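PDB 3U0H: xylose isomerase domain protein from Alicyclobacillus acidocaldarius subsp. acidocaldarius, which probably acts as an isomerase, as is generally assigned to the xylose isomerase-like TIM-barrel family to which it belongs. Local coordinates for residues G175-S180 against V201-I206; E188-L193 against F234-Y239. All coordinates share one frame; numbering follows the deposited sequence.

Contact 1: G175-S180 against V201-I206; sequences GALVDS and VVYVHI
L177 and D179 of one strand converge on the imidazole of H205 in the next, and the three show how a parallel pair in a TIM barrel can carry both apolar and polar chemistry on one face. The leucine comes over the ring: CD2 sits 3.6 Å from the centroid of the H205 ring, only 7° off its normal, a CH-pi contact almost exactly above the centre. A chi1 of -167° turns L177 CG away from the backbone N, and from there CD2 reaches that face, while L177 CG also lies alongside the Y203 ring, 4.0 Å from Y203 CD2. D179 approaches differently, at the edge. H205 ND1 donates to D179 OD2 over 3.0 Å, nearly within the imidazole plane but from well above the carboxylate plane, the two planes standing 87° apart. V178 and V204 turn to the other face of the sheet, toward helix 231-241.

Backbone bonds hold the strands in parallel register, among them V178 N to Y203 O (3.0 Å) and H205 N to V178 O (2.9 Å). A beta bulge shifts the pairing by one residue between A176-V201 and L177-Y203. At the far end S180 N donates to H205 O.

D179 OD2 also forms a salt bridge with R221, and D179 OD1 takes bonds from N207 and from the backbone N of Y181, the latter capping the helix that follows. The carboxylate is thus gripped through both oxygens. Face and edge contacts together would probably restrain the imidazole. E141 and E250 bring further carboxylates close to D179 OD2, and this cluster at the C-terminal strand ends is consistent with the metal-binding acidic and histidine groups of the family's relatives.

Contact 2: E188-L193 against F234-Y239; sequences EHEDDL and FLRGLY
E190 and R236 meet through a salt bridge, E190 OE1 to R236 NH1 at 2.5 Å, which illustrates how a charged pair can close the outer margin of an apolar helix contact. The carboxylate oxygen comes in at the guanidinium edge, yet the N-H points poorly at it (125°) and the hydrogen bond is weak; the separation is unusually short, and the fine geometry is doubtful. The arginine bends at chi3 (-60°), turning its head toward the extended glutamate. Without the guanidinium, as with an alanine here, the carboxylate of E190 is likely to lose its positive mate and to turn more freely.

Deeper in, L193 CD1 packs at 3.6 Å from F234 CD1, reaching the ring obliquely, and at 4.1 Å from L238 CG. Between the charged and apolar ends, G237 has no side chain and lets the backbones draw close, its CA 4.0 Å from E190 O.

The short helix is positioned from its N terminus by a capping box: H189 N donates to D192 OD2 at 2.7 Å, and H189 ND1 accepts from D191 N nearly straight and close to the ring plane. Beyond this, W183 of helix 180-185 touches both L193 and F234, and R236 lies against A279 of helix 261-280. Helix 190-194 thus lies in the helical layer around the barrel, beside helix 231-241, whose F234 and L238 rest on strand 201-206.

How the contacts relate
From the N terminus, the chain runs through strand 174-179, the first half of contact 1, into helix 180-185 and then helix 190-194, the first half of contact 2. It returns to the barrel as strand 201-206, closing contact 1 in a right-handed beta-alpha-beta crossover, and reaches helix 231-241 only afterwards, closing contact 2 across a longer loop. The segments alternate, so the two closures cross and share the stretch from 188 to 206. Their centres lie about 11 Å apart and they touch directly: F234 CZ is 3.4 Å from S180 N, and L238 CD1 is 3.7 Å from V204 CG1. Together they join two neighbouring barrel strands to the helical layer outside them.

Contact 1: G175-S180 against V201-I206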
# COMPACT_ATOMS: atom_id res chain seq x y z
N GLY A 175 -11.34 1.32 13.32
CA GLY A 175 -12.38 0.56 14.00
C GLY A 175 -13.50 1.43 14.50
O GLY A 175 -13.87 2.40 13.87
N ALA A 176 -14.01 1.09 15.67
CA ALA A 176 -15.16 1.74 16.19
C ALA A 176 -14.91 2.40 17.55
O ALA A 176 -14.20 1.88 18.42
CB ALA A 176 -16.34 0.71 16.25
N LEU A 177 -15.53 3.54 17.75
CA LEU A 177 -15.76 4.07 19.11
C LEU A 177 -17.18 3.62 19.35
O LEU A 177 -18.06 4.03 18.63
CB LEU A 177 -15.66 5.63 19.13
CG LEU A 177 -15.55 6.39 20.48
CD1 LEU A 177 -15.41 7.90 20.22
CD2 LEU A 177 -16.80 6.16 21.34
N VAL A 178 -17.40 2.79 20.36
CA VAL A 178 -18.68 2.27 20.64
C VAL A 178 -19.29 2.99 21.84
O VAL A 178 -18.82 2.85 22.97
CB VAL A 178 -18.59 0.76 20.99
CG1 VAL A 178 -20.01 0.23 21.26
CG2 VAL A 178 -17.92 -0.03 19.87
N ASP A 179 -20.39 3.69 21.61
CA ASP A 179 -21.09 4.45 22.68
C ASP A 179 -22.40 3.73 23.04
O ASP A 179 -23.11 3.39 22.13
CB ASP A 179 -21.39 5.83 22.11
CG ASP A 179 -21.98 6.79 23.13
OD1 ASP A 179 -22.89 6.39 23.91
OD2 ASP A 179 -21.51 7.99 23.12
N SER A 180 -22.75 3.54 24.32
CA SER A 180 -23.97 2.78 24.61
C SER A 180 -25.15 3.47 24.03
O SER A 180 -26.16 2.84 23.73
CB SER A 180 -24.21 2.64 26.12
OG SER A 180 -23.78 3.84 26.73
N VAL A 201 -12.59 -2.55 18.61
CA VAL A 201 -13.11 -1.73 19.71
C VAL A 201 -11.96 -0.81 20.20
O VAL A 201 -11.06 -1.23 20.98
CB VAL A 201 -13.67 -2.57 20.85
CG1 VAL A 201 -14.41 -1.65 21.83
CG2 VAL A 201 -14.59 -3.66 20.35
N VAL A 202 -11.99 0.44 19.71
CA VAL A 202 -10.91 1.39 19.90
C VAL A 202 -11.14 2.15 21.21
O VAL A 202 -10.20 2.39 21.93
CB VAL A 202 -10.84 2.37 18.71
CG1 VAL A 202 -9.74 3.42 18.90
CG2 VAL A 202 -10.60 1.60 17.38
N TYR A 203 -12.39 2.56 21.48
CA TYR A 203 -12.69 3.36 22.64
C TYR A 203 -14.18 3.24 22.90
O TYR A 203 -14.95 2.89 22.02
CB TYR A 203 -12.20 4.81 22.40
CG TYR A 203 -12.30 5.82 23.56
CD1 TYR A 203 -11.83 5.51 24.82
CD2 TYR A 203 -12.82 7.11 23.35
CE1 TYR A 203 -11.93 6.41 25.87
CE2 TYR A 203 -12.89 8.05 24.39
CZ TYR A 203 -12.46 7.69 25.64
OH TYR A 203 -12.52 8.58 26.69
N VAL A 204 -14.58 3.46 24.14
CA VAL A 204 -15.91 3.12 24.57
C VAL A 204 -16.51 4.26 25.36
O VAL A 204 -15.83 4.87 26.20
CB VAL A 204 -15.86 1.83 25.41
CG1 VAL A 204 -17.24 1.53 25.99
CG2 VAL A 204 -15.34 0.69 24.52
N HIS A 205 -17.76 4.59 25.05
CA HIS A 205 -18.53 5.51 25.87
C HIS A 205 -19.67 4.78 26.51
O HIS A 205 -20.33 3.94 25.87
CB HIS A 205 -19.15 6.63 25.05
CG HIS A 205 -18.19 7.64 24.48
ND1 HIS A 205 -18.55 8.48 23.48
CD2 HIS A 205 -16.88 7.95 24.78
CE1 HIS A 205 -17.53 9.30 23.18
NE2 HIS A 205 -16.50 8.95 23.96
N ILE A 206 -19.96 5.17 27.76
CA ILE A 206 -21.13 4.73 28.51
C ILE A 206 -22.03 5.92 29.02
O ILE A 206 -21.56 7.02 29.21
CB ILE A 206 -20.63 3.78 29.63
CG1 ILE A 206 -21.77 2.88 30.12
CG2 ILE A 206 -19.92 4.54 30.74
CD1 ILE A 206 -21.32 1.62 30.84

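Contact 2: E188-L193 against F234-Y239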
# COMPACT_ATOMS: atom_id res chain seq x y z
N GLU A 188 -29.19 -2.35 18.52
CA GLU A 188 -28.25 -3.48 18.49
C GLU A 188 -28.31 -4.41 19.73
O GLU A 188 -28.89 -4.06 20.74
CB GLU A 188 -26.83 -2.92 18.26
CG GLU A 188 -26.70 -2.23 16.92
CD GLU A 188 -25.47 -1.37 16.76
OE1 GLU A 188 -24.79 -1.03 17.78
OE2 GLU A 188 -25.19 -1.06 15.58
N HIS A 189 -27.64 -5.56 19.63
CA HIS A 189 -27.65 -6.68 20.59
C HIS A 189 -26.25 -6.87 21.11
O HIS A 189 -25.26 -6.58 20.42
CB HIS A 189 -28.10 -7.95 19.83
CG HIS A 189 -28.49 -9.13 20.71
ND1 HIS A 189 -27.58 -10.03 21.19
CD2 HIS A 189 -29.76 -9.61 21.11
CE1 HIS A 189 -28.23 -11.00 21.88
NE2 HIS A 189 -29.56 -10.75 21.83
N GLU A 190 -26.14 -7.36 22.35
CA GLU A 190 -24.85 -7.75 22.94
C GLU A 190 -23.94 -8.48 21.91
O GLU A 190 -22.76 -8.18 21.83
CB GLU A 190 -25.11 -8.60 24.20
CG GLU A 190 -24.00 -9.60 24.58
CD GLU A 190 -24.14 -10.18 25.97
OE1 GLU A 190 -25.22 -10.08 26.60
OE2 GLU A 190 -23.14 -10.76 26.43
N ASP A 191 -24.50 -9.41 21.13
CA ASP A 191 -23.73 -10.22 20.17
C ASP A 191 -23.15 -9.38 19.01
O ASP A 191 -22.17 -9.80 18.40
CB ASP A 191 -24.56 -11.42 19.56
CG ASP A 191 -25.02 -12.43 20.61
OD1 ASP A 191 -24.49 -12.42 21.75
OD2 ASP A 191 -25.90 -13.27 20.29
N ASP A 192 -23.74 -8.24 18.69
CA ASP A 192 -23.15 -7.38 17.67
C ASP A 192 -21.74 -6.91 18.07
O ASP A 192 -20.81 -6.84 17.24
CB ASP A 192 -24.06 -6.18 17.40
CG ASP A 192 -25.38 -6.59 16.76
OD1 ASP A 192 -25.34 -7.24 15.68
OD2 ASP A 192 -26.45 -6.27 17.33
N LEU A 193 -21.59 -6.68 19.38
CA LEU A 193 -20.37 -6.20 19.97
C LEU A 193 -19.44 -7.33 20.28
O LEU A 193 -18.25 -7.19 20.09
CB LEU A 193 -20.67 -5.43 21.22
CG LEU A 193 -21.65 -4.28 21.05
CD1 LEU A 193 -21.88 -3.60 22.39
CD2 LEU A 193 -21.14 -3.28 20.02
N PHE A 234 -24.14 -4.63 27.39
CA PHE A 234 -23.23 -3.73 26.64
C PHE A 234 -21.76 -3.95 26.97
O PHE A 234 -20.96 -4.20 26.09
CB PHE A 234 -23.57 -2.27 26.92
CG PHE A 234 -22.68 -1.29 26.22
CD1 PHE A 234 -22.80 -1.09 24.86
CD2 PHE A 234 -21.80 -0.52 26.92
CE1 PHE A 234 -22.04 -0.15 24.22
CE2 PHE A 234 -21.05 0.42 26.29
CZ PHE A 234 -21.15 0.59 24.92
N LEU A 235 -21.43 -3.85 28.25
CA LEU A 235 -20.08 -4.09 28.69
C LEU A 235 -19.67 -5.54 28.46
O LEU A 235 -18.56 -5.82 28.05
CB LEU A 235 -19.94 -3.74 30.15
CG LEU A 235 -20.16 -2.28 30.37
CD1 LEU A 235 -20.25 -2.04 31.89
CD2 LEU A 235 -19.02 -1.54 29.69
N ARG A 236 -20.55 -6.48 28.75
CA ARG A 236 -20.16 -7.85 28.68
C ARG A 236 -19.73 -8.10 27.23
O ARG A 236 -18.71 -8.69 26.98
CB ARG A 236 -21.31 -8.76 29.10
CG ARG A 236 -20.96 -10.26 29.13
CD ARG A 236 -22.21 -11.12 29.06
NE ARG A 236 -23.07 -10.84 30.17
CZ ARG A 236 -24.40 -10.69 30.15
NH1 ARG A 236 -25.16 -10.74 29.05
NH2 ARG A 236 -24.99 -10.48 31.31
N GLY A 237 -20.52 -7.60 26.28
CA GLY A 237 -20.24 -7.84 24.88
C GLY A 237 -18.87 -7.29 24.53
O GLY A 237 -18.15 -7.91 23.84
N LEU A 238 -18.56 -6.10 25.03
CA LEU A 238 -17.32 -5.45 24.71
C LEU A 238 -16.22 -6.29 25.33
O LEU A 238 -15.24 -6.62 24.63
CB LEU A 238 -17.33 -3.99 25.23
CG LEU A 238 -18.28 -3.15 24.37
CD1 LEU A 238 -18.59 -1.78 24.96
CD2 LEU A 238 -17.70 -3.09 22.95
N TYR A 239 -16.43 -6.69 26.61
CA TYR A 239 -15.50 -7.57 27.29
C TYR A 239 -15.24 -8.88 26.52
O TYR A 239 -14.08 -9.30 26.45
CB TYR A 239 -15.91 -7.89 28.74
CG TYR A 239 -14.80 -8.58 29.56
CD1 TYR A 239 -13.78 -7.84 30.17
CD2 TYR A 239 -14.77 -9.95 29.72
CE1 TYR A 239 -12.77 -8.48 30.90
CE2 TYR A 239 -13.77 -10.60 30.45
CZ TYR A 239 -12.78 -9.86 31.03
OH TYR A 239 -11.80 -10.50 31.74